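Long-range contact in high affinity transport system protein p37 (Mycoplasma hyorhinis, PDB 3E79), which belongs to a high-affinity transport system, probably as its lipid-modified extracytoplasmic substrate-binding component, and holds thiamine diphosphate in this structure: residues A[173-178]-A[332-337]. Residues are numbered along the deposited sequence; the frame is centred on the assembly and turned at random.
Sequences KIAKEI and MEALIV. With I3C (5-amino-2,4,6-triiodobenzene-1,3-dicarboxylic acid), chain B.
Ala-175 of helix 170-184 packs against Ala-334, Leu-335 and Ile-336 on strand 331-337, an outermost strand of a five-stranded mixed sheet in this periplasmic-binding-protein fold. The strand has a beta bulge at Leu-335 and Ile-336: both pair by backbone hydrogen bonds with Ile-219, and both side chains point away from the helix. Small residues permit close packing here, with segment axes only 6.5 Å apart. Ala-175 CB sits 3.5 Å from Leu-335 O and 3.9 Å from Ala-334 CB.

No hydrogen bond joins the two segments; the rest of the contact is aliphatic. Val-337 meets Ile-174 and Ile-178 together. With CG1 anti to its carbonyl carbon (chi1 -59°), Val-337 brings CG1 to 3.8 Å from Ile-178 CD1 and also touches Ile-174 CG2, the Ile-174 and Val-337 side chains crossing nearly at right angles. Glu-309 touches Ile-174 and Val-337 from a loop.

I3C, a triiodinated compound, is bound beside the bulge. Lys-176, its chain bent at chi3, packs against it, with methylene CE 3.1 Å from I3C O12 and NZ over ring carbons C1 and C2. The I3C amine N13 donates a bent hydrogen bond (141°) to Leu-335 O, at 3.1 Å. Iodine I2 of I3C approaches Ala-334 O at 3.0 Å, and the angle of 161° from I3C C4 through I2 to Ala-334 O is consistent with a halogen bond.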
ATOM      1  N   LYS A 173      -4.723 -19.990   4.439  1.00 14.07           N
ATOM      2  CA  LYS A 173      -4.505 -20.601   3.128  1.00 18.46           C
ATOM      3  C   LYS A 173      -3.730 -19.698   2.186  1.00 17.50           C
ATOM      4  O   LYS A 173      -2.846 -20.084   1.413  1.00 15.15           O
ATOM      5  CB  LYS A 173      -5.848 -20.969   2.473  1.00 22.56           C
ATOM      6  CG  LYS A 173      -6.702 -21.908   3.314  1.00 36.99           C
ATOM      7  CD  LYS A 173      -7.326 -23.028   2.503  1.00 51.45           C
ATOM      8  CE  LYS A 173      -6.398 -24.224   2.380  1.00 63.50           C
ATOM      9  NZ  LYS A 173      -6.688 -25.293   3.377  1.00 74.58           N
ATOM     10  N   ILE A 174      -4.036 -18.395   2.192  1.00 15.88           N
ATOM     11  CA  ILE A 174      -3.178 -17.513   1.390  1.00 19.13           C
ATOM     12  C   ILE A 174      -1.749 -17.493   1.895  1.00 14.32           C
ATOM     13  O   ILE A 174      -0.782 -17.509   1.124  1.00 12.46           O
ATOM     14  CB  ILE A 174      -3.748 -16.078   1.400  1.00 22.15           C
ATOM     15  CG1 ILE A 174      -5.081 -16.008   0.651  1.00 16.95           C
ATOM     16  CG2 ILE A 174      -2.694 -15.113   0.886  1.00 14.19           C
ATOM     17  CD1 ILE A 174      -5.881 -14.745   0.829  1.00 16.63           C
ATOM     18  N   ALA A 175      -1.566 -17.470   3.220  1.00 13.17           N
ATOM     19  CA  ALA A 175      -0.196 -17.518   3.743  1.00 11.61           C
ATOM     20  C   ALA A 175       0.552 -18.776   3.314  1.00 15.51           C
ATOM     21  O   ALA A 175       1.759 -18.758   3.027  1.00 16.09           O
ATOM     22  CB  ALA A 175      -0.239 -17.404   5.259  1.00  8.23           C
ATOM     23  N   LYS A 176      -0.144 -19.913   3.255  1.00 18.08           N
ATOM     24  CA  LYS A 176       0.523 -21.131   2.784  1.00 14.04           C
ATOM     25  C   LYS A 176       0.897 -21.000   1.324  1.00 15.99           C
ATOM     26  O   LYS A 176       1.967 -21.453   0.906  1.00 16.57           O
ATOM     27  CB  LYS A 176      -0.390 -22.339   3.067  1.00 14.02           C
ATOM     28  CG  LYS A 176      -0.513 -22.518   4.580  1.00 20.10           C
ATOM     29  CD  LYS A 176      -1.485 -23.592   5.022  1.00 27.10           C
ATOM     30  CE  LYS A 176      -0.892 -24.378   6.190  1.00 27.50           C
ATOM     31  NZ  LYS A 176      -1.941 -24.897   7.099  1.00 37.87           N
ATOM     32  N   GLU A 177       0.050 -20.367   0.508  1.00 14.44           N
ATOM     33  CA  GLU A 177       0.410 -20.173  -0.901  1.00 19.20           C
ATOM     34  C   GLU A 177       1.643 -19.274  -1.026  1.00 17.24           C
ATOM     35  O   GLU A 177       2.525 -19.522  -1.845  1.00 17.96           O
ATOM     36  CB  GLU A 177      -0.721 -19.545  -1.702  1.00 17.61           C
ATOM     37  CG  GLU A 177      -2.009 -20.293  -1.942  1.00 26.84           C
ATOM     38  CD  GLU A 177      -2.930 -19.479  -2.849  1.00 49.47           C
ATOM     39  OE1 GLU A 177      -3.879 -18.841  -2.338  1.00 83.00           O
ATOM     40  OE2 GLU A 177      -2.724 -19.446  -4.082  1.00 44.53           O
ATOM     41  N   ILE A 178       1.690 -18.199  -0.219  1.00 12.39           N
ATOM     42  CA  ILE A 178       2.887 -17.356  -0.238  1.00  9.99           C
ATOM     43  C   ILE A 178       4.116 -18.189   0.133  1.00 20.16           C
ATOM     44  O   ILE A 178       5.181 -18.046  -0.462  1.00 17.03           O
ATOM     45  CB  ILE A 178       2.754 -16.155   0.712  1.00 14.44           C
ATOM     46  CG1 ILE A 178       1.806 -15.061   0.193  1.00 16.08           C
ATOM     47  CG2 ILE A 178       4.110 -15.542   1.066  1.00 11.30           C
ATOM     48  CD1 ILE A 178       1.271 -14.154   1.284  1.00 17.97           C
ATOM     49  N   MET A 332      12.312 -17.865   7.327  1.00 17.35           N
ATOM     50  CA  MET A 332      11.275 -16.845   7.571  1.00 15.53           C
ATOM     51  C   MET A 332      10.070 -17.242   6.755  1.00 21.23           C
ATOM     52  O   MET A 332      10.201 -17.640   5.584  1.00 21.68           O
ATOM     53  CB  MET A 332      11.944 -15.540   7.200  1.00 27.60           C
ATOM     54  CG  MET A 332      11.106 -14.330   6.904  1.00 30.76           C
ATOM     55  SD  MET A 332      12.070 -12.811   7.159  1.00 26.66           S
ATOM     56  CE  MET A 332      10.656 -11.686   7.300  1.00 17.94           C
ATOM     57  N   GLU A 333       8.864 -17.192   7.327  1.00 16.59           N
ATOM     58  CA  GLU A 333       7.724 -17.626   6.528  1.00 19.25           C
ATOM     59  C   GLU A 333       6.471 -16.868   6.970  1.00 13.66           C
ATOM     60  O   GLU A 333       6.517 -16.285   8.056  1.00 16.51           O
ATOM     61  CB  GLU A 333       7.517 -19.131   6.633  1.00 19.96           C
ATOM     62  CG  GLU A 333       6.993 -19.636   7.956  1.00 22.17           C
ATOM     63  CD  GLU A 333       7.282 -21.108   8.199  1.00 29.43           C
ATOM     64  OE1 GLU A 333       6.673 -21.653   9.142  1.00 22.30           O
ATOM     65  OE2 GLU A 333       8.098 -21.762   7.519  1.00 27.92           O
ATOM     66  N   ALA A 334       5.456 -16.928   6.111  1.00 10.67           N
ATOM     67  CA  ALA A 334       4.199 -16.248   6.398  1.00 13.29           C
ATOM     68  C   ALA A 334       3.348 -17.071   7.353  1.00 12.47           C
ATOM     69  O   ALA A 334       3.231 -18.293   7.195  1.00 20.55           O
ATOM     70  CB  ALA A 334       3.428 -15.949   5.113  1.00 14.30           C
ATOM     71  N   LEU A 335       2.762 -16.386   8.334  1.00  9.86           N
ATOM     72  CA  LEU A 335       1.863 -17.063   9.263  1.00 13.61           C
ATOM     73  C   LEU A 335       0.421 -16.895   8.820  1.00 17.03           C
ATOM     74  O   LEU A 335      -0.349 -17.853   8.755  1.00 14.39           O
ATOM     75  CB  LEU A 335       2.069 -16.527  10.675  1.00 12.82           C
ATOM     76  CG  LEU A 335       1.101 -17.040  11.746  1.00 19.57           C
ATOM     77  CD1 LEU A 335       1.469 -18.463  12.130  1.00 15.49           C
ATOM     78  CD2 LEU A 335       1.117 -16.115  12.959  1.00 17.42           C
ATOM     79  N   ILE A 336       0.055 -15.650   8.524  1.00 14.78           N
ATOM     80  CA  ILE A 336      -1.308 -15.327   8.096  1.00 12.98           C
ATOM     81  C   ILE A 336      -1.329 -13.941   7.446  1.00 15.38           C
ATOM     82  O   ILE A 336      -0.436 -13.135   7.720  1.00 14.23           O
ATOM     83  CB  ILE A 336      -2.261 -15.377   9.296  1.00 13.96           C
ATOM     84  CG1 ILE A 336      -3.749 -15.238   8.972  1.00 16.99           C
ATOM     85  CG2 ILE A 336      -1.851 -14.311  10.317  1.00 17.00           C
ATOM     86  CD1 ILE A 336      -4.655 -15.583  10.141  1.00 13.01           C
ATOM     87  N   VAL A 337      -2.293 -13.648   6.589  1.00 14.99           N
ATOM     88  CA  VAL A 337      -2.389 -12.291   6.023  1.00 16.08           C
ATOM     89  C   VAL A 337      -3.535 -11.584   6.722  1.00 14.75           C
ATOM     90  O   VAL A 337      -4.121 -12.133   7.659  1.00 17.22           O
ATOM     91  CB  VAL A 337      -2.547 -12.305   4.503  1.00 14.47           C
ATOM     92  CG1 VAL A 337      -1.356 -13.030   3.861  1.00 13.70           C
ATOM     93  CG2 VAL A 337      -3.842 -12.976   4.060  1.00 11.06           C
TER
HETATM   94  I3  I3C B 500      -2.362 -22.378  11.868  1.00 39.17           I
HETATM   95  I2  I3C B 500       1.872 -20.917   7.909  1.00 26.70           I
HETATM   96  I1  I3C B 500       1.387 -26.608   9.733  1.00 45.15           I
HETATM   97  O8  I3C B 500      -2.081 -25.734  11.336  1.00 42.18           O
HETATM   98  O9  I3C B 500      -0.340 -25.366  12.703  1.00 31.93           O
HETATM   99  C10 I3C B 500       2.480 -24.056   8.039  1.00 27.16           C
HETATM  100  N13 I3C B 500      -0.575 -20.665   9.933  1.00 22.36           N
HETATM  101  C1  I3C B 500      -0.342 -24.256  10.626  1.00 30.49           C
HETATM  102  C6  I3C B 500      -0.792 -22.935  10.615  1.00 23.61           C
HETATM  103  C5  I3C B 500      -0.193 -21.950   9.837  1.00 28.30           C
HETATM  104  C4  I3C B 500       0.831 -22.363   8.973  1.00 22.71           C
HETATM  105  C3  I3C B 500       1.330 -23.674   8.983  1.00 26.08           C
HETATM  106  C2  I3C B 500       0.710 -24.636   9.792  1.00 21.52           C
HETATM  107  C7  I3C B 500      -0.994 -25.223  11.644  1.00 33.98           C
HETATM  108  O11 I3C B 500       3.641 -24.105   8.488  1.00 32.95           O
HETATM  109  O12 I3C B 500       2.156 -24.304   6.862  1.00 26.81           O